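Local structure of transcriptional regulator, AraC family (Pseudomonas putida, 3GRA) at residues A[108-121]-A[125-139]. The protein probably regulates transcription by binding specific DNA sequences; this chain is its DJ-1/PfpI-like domain, without the AraC-type DNA-binding helices. Sequence-based numbering, arbitrary orientation.
Sequences WNGAWFLGRAGVLD and CSIHPEQRASLSERS
Trp112 and Arg138 meet in a largely buried helix-helix contact, Arg138 at its exposed margin. Helix 110-117, which follows strand 103-107 of the central sheet, runs nearly parallel to helix 132-138 (12°), their axes 9.2 Å apart at closest approach. The Trp112 indole crosses Arg138 at CD and NE, Trp112 CZ2 lying 3.2 Å from Arg138 NE. Ring and guanidinium planes stand at 78°. Ser134 CB meets the indole edge at Trp112 NE1, 3.4 Å away; this nitrogen is buried without a polar partner. CG of Trp112 is anti to its backbone N (chi1 -175°), which swings the ring onto the second helix. Replacing Trp112 by alanine would probably open a gap beside Ser134 and leave the Arg138 chain freer to turn. Gly115 lets Leu135 CD1 approach its CA to 3.8 Å; a side chain there would clash. In this DJ-1/PfpI-type domain, Trp108, with positive phi, occupies the strained nucleophile-elbow position where relatives usually carry cysteine. Asn109 ND2 donates to Gln131 OE1 from above the carbonyl plane (2.8 Å), and also to Gly80 O. Water 1 joins the same OE1 to Trp108 NE1. His128 N bonds to Trp108 O at 2.9 Å. Its imidazole lies nearly parallel to the indole, slid well aside, while His128 CB sits over the five-membered ring. Arg116 NE salt-bridges Asp91, a magnesium ligand. Water 3 links Gly115 O, Asp121 OD1 and Ser139 OG, which also bonds to Thr142.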
loop_
_atom_site.group_PDB
_atom_site.type_symbol
_atom_site.label_atom_id
_atom_site.label_comp_id
_atom_site.label_asym_id
_atom_site.label_seq_id
_atom_site.Cartn_x
_atom_site.Cartn_y
_atom_site.Cartn_z
ATOM N N TRP A 108 -6.370 -5.087 -9.073
ATOM C CA TRP A 108 -7.515 -4.183 -9.180
ATOM C C TRP A 108 -8.110 -4.295 -10.590
ATOM O O TRP A 108 -9.027 -5.083 -10.794
ATOM C CB TRP A 108 -7.119 -2.741 -8.861
ATOM C CG TRP A 108 -8.327 -1.879 -8.573
ATOM C CD1 TRP A 108 -9.124 -1.244 -9.488
ATOM C CD2 TRP A 108 -8.938 -1.668 -7.297
ATOM N NE1 TRP A 108 -10.200 -0.654 -8.859
ATOM C CE2 TRP A 108 -10.108 -0.897 -7.513
ATOM C CE3 TRP A 108 -8.611 -2.053 -5.984
ATOM C CZ2 TRP A 108 -10.957 -0.514 -6.465
ATOM C CZ3 TRP A 108 -9.462 -1.666 -4.935
ATOM C CH2 TRP A 108 -10.618 -0.903 -5.189
ATOM N N ASN A 109 -7.600 -3.531 -11.553
ATOM C CA ASN A 109 -8.081 -3.642 -12.938
ATOM C C ASN A 109 -6.952 -3.839 -13.936
ATOM O O ASN A 109 -7.146 -3.700 -15.140
ATOM C CB ASN A 109 -8.917 -2.430 -13.363
ATOM C CG ASN A 109 -8.216 -1.125 -13.116
ATOM O OD1 ASN A 109 -7.023 -0.978 -13.396
ATOM N ND2 ASN A 109 -8.958 -0.155 -12.592
ATOM N N GLY A 110 -5.769 -4.192 -13.441
ATOM C CA GLY A 110 -4.648 -4.410 -14.344
ATOM C C GLY A 110 -4.968 -5.439 -15.420
ATOM O O GLY A 110 -4.386 -5.427 -16.500
ATOM N N ALA A 111 -5.895 -6.343 -15.132
ATOM C CA ALA A 111 -6.259 -7.353 -16.098
ATOM C C ALA A 111 -6.867 -6.689 -17.319
ATOM O O ALA A 111 -6.816 -7.233 -18.424
ATOM C CB ALA A 111 -7.231 -8.352 -15.491
ATOM N N TRP A 112 -7.448 -5.512 -17.143
ATOM C CA TRP A 112 -8.010 -4.816 -18.308
ATOM C C TRP A 112 -6.878 -4.615 -19.341
ATOM O O TRP A 112 -7.063 -4.849 -20.535
ATOM C CB TRP A 112 -8.582 -3.452 -17.907
ATOM C CG TRP A 112 -9.278 -2.749 -19.044
ATOM C CD1 TRP A 112 -10.553 -2.963 -19.489
ATOM C CD2 TRP A 112 -8.723 -1.736 -19.894
ATOM N NE1 TRP A 112 -10.823 -2.145 -20.564
ATOM C CE2 TRP A 112 -9.718 -1.382 -20.831
ATOM C CE3 TRP A 112 -7.478 -1.096 -19.955
ATOM C CZ2 TRP A 112 -9.509 -0.408 -21.814
ATOM C CZ3 TRP A 112 -7.272 -0.130 -20.933
ATOM C CH2 TRP A 112 -8.285 0.205 -21.849
ATOM N N PHE A 113 -5.703 -4.219 -18.858
ATOM C CA PHE A 113 -4.534 -3.963 -19.704
ATOM C C PHE A 113 -3.984 -5.230 -20.333
ATOM O O PHE A 113 -3.586 -5.241 -21.492
ATOM C CB PHE A 113 -3.463 -3.258 -18.872
ATOM C CG PHE A 113 -3.865 -1.871 -18.432
ATOM C CD1 PHE A 113 -3.779 -0.792 -19.309
ATOM C CD2 PHE A 113 -4.332 -1.641 -17.140
ATOM C CE1 PHE A 113 -4.146 0.488 -18.898
ATOM C CE2 PHE A 113 -4.701 -0.362 -16.732
ATOM C CZ PHE A 113 -4.604 0.702 -17.613
ATOM N N LEU A 114 -3.948 -6.308 -19.562
ATOM C CA LEU A 114 -3.489 -7.588 -20.090
ATOM C C LEU A 114 -4.512 -8.015 -21.143
ATOM O O LEU A 114 -4.174 -8.658 -22.131
ATOM C CB LEU A 114 -3.434 -8.627 -18.972
ATOM C CG LEU A 114 -2.218 -8.601 -18.038
ATOM C CD1 LEU A 114 -1.873 -7.177 -17.633
ATOM C CD2 LEU A 114 -2.520 -9.470 -16.814
ATOM N N GLY A 115 -5.768 -7.645 -20.919
ATOM C CA GLY A 115 -6.821 -7.988 -21.859
ATOM C C GLY A 115 -6.641 -7.296 -23.202
ATOM O O GLY A 115 -6.657 -7.943 -24.251
ATOM N N ARG A 116 -6.459 -5.978 -23.160
ATOM C CA ARG A 116 -6.271 -5.182 -24.367
ATOM C C ARG A 116 -5.015 -5.611 -25.121
ATOM O O ARG A 116 -4.965 -5.551 -26.352
ATOM C CB ARG A 116 -6.164 -3.699 -24.005
ATOM C CG ARG A 116 -6.120 -2.757 -25.207
ATOM C CD ARG A 116 -5.896 -1.329 -24.745
ATOM N NE ARG A 116 -4.590 -1.195 -24.110
ATOM C CZ ARG A 116 -4.181 -0.138 -23.420
ATOM N NH1 ARG A 116 -4.975 0.908 -23.258
ATOM N NH2 ARG A 116 -2.967 -0.134 -22.891
ATOM N N ALA A 117 -4.000 -6.037 -24.375
ATOM C CA ALA A 117 -2.746 -6.474 -24.979
ATOM C C ALA A 117 -2.901 -7.812 -25.715
ATOM O O ALA A 117 -2.051 -8.184 -26.521
ATOM C CB ALA A 117 -1.670 -6.593 -23.900
ATOM N N GLY A 118 -3.986 -8.525 -25.428
ATOM C CA GLY A 118 -4.220 -9.810 -26.061
ATOM C C GLY A 118 -3.419 -10.941 -25.437
ATOM O O GLY A 118 -3.101 -11.923 -26.108
ATOM N N VAL A 119 -3.093 -10.823 -24.155
ATOM C CA VAL A 119 -2.320 -11.860 -23.485
ATOM C C VAL A 119 -3.190 -12.719 -22.560
ATOM O O VAL A 119 -2.687 -13.586 -21.852
ATOM C CB VAL A 119 -1.157 -11.254 -22.652
ATOM C CG1 VAL A 119 -0.240 -10.450 -23.553
ATOM C CG2 VAL A 119 -1.714 -10.371 -21.530
ATOM N N LEU A 120 -4.492 -12.463 -22.554
ATOM C CA LEU A 120 -5.418 -13.236 -21.731
ATOM C C LEU A 120 -6.365 -14.027 -22.632
ATOM O O LEU A 120 -7.443 -14.451 -22.210
ATOM C CB LEU A 120 -6.236 -12.316 -20.814
ATOM C CG LEU A 120 -5.532 -11.656 -19.626
ATOM C CD1 LEU A 120 -6.513 -10.752 -18.899
ATOM C CD2 LEU A 120 -4.986 -12.718 -18.681
ATOM N N ASP A 121 -5.954 -14.216 -23.879
ATOM C CA ASP A 121 -6.755 -14.958 -24.832
ATOM C C ASP A 121 -6.833 -16.405 -24.421
ATOM O O ASP A 121 -5.830 -17.117 -24.428
ATOM C CB ASP A 121 -6.158 -14.856 -26.231
ATOM C CG ASP A 121 -6.529 -13.568 -26.922
ATOM O OD1 ASP A 121 -7.148 -12.699 -26.274
ATOM O OD2 ASP A 121 -6.198 -13.430 -28.119
ATOM N N CYS A 125 -9.457 -14.750 -15.539
ATOM C CA CYS A 125 -8.855 -13.639 -14.823
ATOM C C CYS A 125 -9.875 -13.023 -13.884
ATOM O O CYS A 125 -11.075 -13.290 -13.980
ATOM C CB CYS A 125 -8.350 -12.554 -15.793
ATOM S SG CYS A 125 -9.652 -11.480 -16.517
ATOM N N SER A 126 -9.373 -12.191 -12.982
ATOM C CA SER A 126 -10.190 -11.476 -12.016
ATOM C C SER A 126 -9.981 -9.995 -12.279
ATOM O O SER A 126 -8.860 -9.545 -12.529
ATOM C CB SER A 126 -9.762 -11.804 -10.577
ATOM O OG SER A 126 -10.250 -13.069 -10.181
ATOM N N ILE A 127 -11.057 -9.234 -12.214
ATOM C CA ILE A 127 -10.960 -7.802 -12.464
ATOM C C ILE A 127 -12.026 -7.080 -11.675
ATOM O O ILE A 127 -13.077 -7.635 -11.396
ATOM C CB ILE A 127 -11.166 -7.496 -13.978
ATOM C CG1 ILE A 127 -10.999 -6.002 -14.248
ATOM C CG2 ILE A 127 -12.544 -7.960 -14.413
ATOM C CD1 ILE A 127 -11.050 -5.635 -15.746
ATOM N N HIS A 128 -11.744 -5.844 -11.298
ATOM C CA HIS A 128 -12.726 -5.065 -10.583
ATOM C C HIS A 128 -13.960 -4.949 -11.486
ATOM O O HIS A 128 -13.833 -4.833 -12.703
ATOM C CB HIS A 128 -12.201 -3.661 -10.291
ATOM C CG HIS A 128 -13.110 -2.868 -9.406
ATOM N ND1 HIS A 128 -13.040 -2.920 -8.029
ATOM C CD2 HIS A 128 -14.173 -2.081 -9.699
ATOM C CE1 HIS A 128 -14.020 -2.202 -7.513
ATOM N NE2 HIS A 128 -14.723 -1.683 -8.506
ATOM N N PRO A 129 -15.164 -4.993 -10.896
ATOM C CA PRO A 129 -16.445 -4.892 -11.616
ATOM C C PRO A 129 -16.579 -3.664 -12.528
ATOM O O PRO A 129 -17.145 -3.749 -13.620
ATOM C CB PRO A 129 -17.468 -4.883 -10.482
ATOM C CG PRO A 129 -16.816 -5.809 -9.470
ATOM C CD PRO A 129 -15.389 -5.283 -9.468
ATOM N N GLU A 130 -16.047 -2.529 -12.087
ATOM C CA GLU A 130 -16.129 -1.291 -12.867
ATOM C C GLU A 130 -15.580 -1.477 -14.280
ATOM O O GLU A 130 -16.059 -0.837 -15.222
ATOM C CB GLU A 130 -15.361 -0.171 -12.154
ATOM C CG GLU A 130 -15.654 1.254 -12.642
ATOM C CD GLU A 130 -17.084 1.698 -12.364
ATOM O OE1 GLU A 130 -17.602 1.390 -11.266
ATOM O OE2 GLU A 130 -17.684 2.363 -13.240
ATOM N N GLN A 131 -14.599 -2.362 -14.442
ATOM C CA GLN A 131 -14.007 -2.576 -15.760
ATOM C C GLN A 131 -14.328 -3.915 -16.412
ATOM O O GLN A 131 -13.765 -4.251 -17.447
ATOM C CB GLN A 131 -12.484 -2.399 -15.692
ATOM C CG GLN A 131 -11.996 -0.940 -15.677
ATOM C CD GLN A 131 -12.185 -0.252 -14.330
ATOM O OE1 GLN A 131 -11.564 -0.630 -13.333
ATOM N NE2 GLN A 131 -13.044 0.774 -14.298
ATOM N N ARG A 132 -15.237 -4.675 -15.817
ATOM C CA ARG A 132 -15.602 -5.983 -16.346
ATOM C C ARG A 132 -16.245 -5.897 -17.729
ATOM O O ARG A 132 -15.894 -6.652 -18.640
ATOM C CB ARG A 132 -16.556 -6.682 -15.372
ATOM C CG ARG A 132 -16.814 -8.159 -15.638
ATOM C CD ARG A 132 -17.970 -8.651 -14.770
ATOM N NE ARG A 132 -17.734 -8.388 -13.352
ATOM C CZ ARG A 132 -18.684 -8.067 -12.475
ATOM N NH1 ARG A 132 -19.946 -7.961 -12.870
ATOM N NH2 ARG A 132 -18.374 -7.861 -11.197
ATOM N N ALA A 133 -17.182 -4.974 -17.894
ATOM C CA ALA A 133 -17.862 -4.840 -19.181
ATOM C C ALA A 133 -16.889 -4.505 -20.318
ATOM O O ALA A 133 -16.929 -5.128 -21.381
ATOM C CB ALA A 133 -18.964 -3.775 -19.081
ATOM N N SER A 134 -16.009 -3.533 -20.087
ATOM C CA SER A 134 -15.031 -3.133 -21.095
ATOM C C SER A 134 -14.066 -4.255 -21.457
ATOM O O SER A 134 -13.736 -4.434 -22.627
ATOM C CB SER A 134 -14.226 -1.932 -20.604
ATOM O OG SER A 134 -15.082 -0.881 -20.206
ATOM N N LEU A 135 -13.613 -5.000 -20.446
ATOM C CA LEU A 135 -12.680 -6.114 -20.648
ATOM C C LEU A 135 -13.262 -7.198 -21.547
ATOM O O LEU A 135 -12.550 -7.790 -22.356
ATOM C CB LEU A 135 -12.285 -6.732 -19.304
ATOM C CG LEU A 135 -11.434 -8.010 -19.365
ATOM C CD1 LEU A 135 -10.199 -7.766 -20.232
ATOM C CD2 LEU A 135 -11.025 -8.429 -17.961
ATOM N N SER A 136 -14.555 -7.465 -21.387
ATOM C CA SER A 136 -15.240 -8.476 -22.184
ATOM C C SER A 136 -15.447 -7.962 -23.605
ATOM O O SER A 136 -15.342 -8.717 -24.569
ATOM C CB SER A 136 -16.598 -8.811 -21.561
ATOM O OG SER A 136 -16.460 -9.354 -20.261
ATOM N N GLU A 137 -15.738 -6.670 -23.721
ATOM C CA GLU A 137 -15.959 -6.035 -25.018
ATOM C C GLU A 137 -14.686 -5.988 -25.853
ATOM O O GLU A 137 -14.729 -6.184 -27.066
ATOM C CB GLU A 137 -16.501 -4.613 -24.823
ATOM C CG GLU A 137 -18.006 -4.541 -24.590
ATOM C CD GLU A 137 -18.453 -3.213 -24.001
ATOM O OE1 GLU A 137 -17.920 -2.161 -24.415
ATOM O OE2 GLU A 137 -19.344 -3.221 -23.130
ATOM N N ARG A 138 -13.558 -5.739 -25.193
ATOM C CA ARG A 138 -12.270 -5.660 -25.873
ATOM C C ARG A 138 -11.550 -6.996 -25.981
ATOM O O ARG A 138 -10.670 -7.158 -26.827
ATOM C CB ARG A 138 -11.358 -4.667 -25.150
ATOM C CG ARG A 138 -11.796 -3.218 -25.244
ATOM C CD ARG A 138 -10.995 -2.363 -24.279
ATOM N NE ARG A 138 -11.182 -0.931 -24.503
ATOM C CZ ARG A 138 -10.658 -0.257 -25.522
ATOM N NH1 ARG A 138 -9.909 -0.879 -26.423
ATOM N NH2 ARG A 138 -10.878 1.043 -25.634
ATOM N N SER A 139 -11.912 -7.954 -25.132
ATOM C CA SER A 139 -11.244 -9.250 -25.162
ATOM C C SER A 139 -12.208 -10.423 -25.001
ATOM O O SER A 139 -12.219 -11.094 -23.967
ATOM C CB SER A 139 -10.179 -9.298 -24.065
ATOM O OG SER A 139 -9.208 -10.278 -24.347
HETATM O O HOH W 1 -11.940 -0.108 -10.832
HETATM O O HOH W 2 -6.944 -7.050 -12.471
HETATM O O HOH W 3 -6.640 -10.710 -24.449
#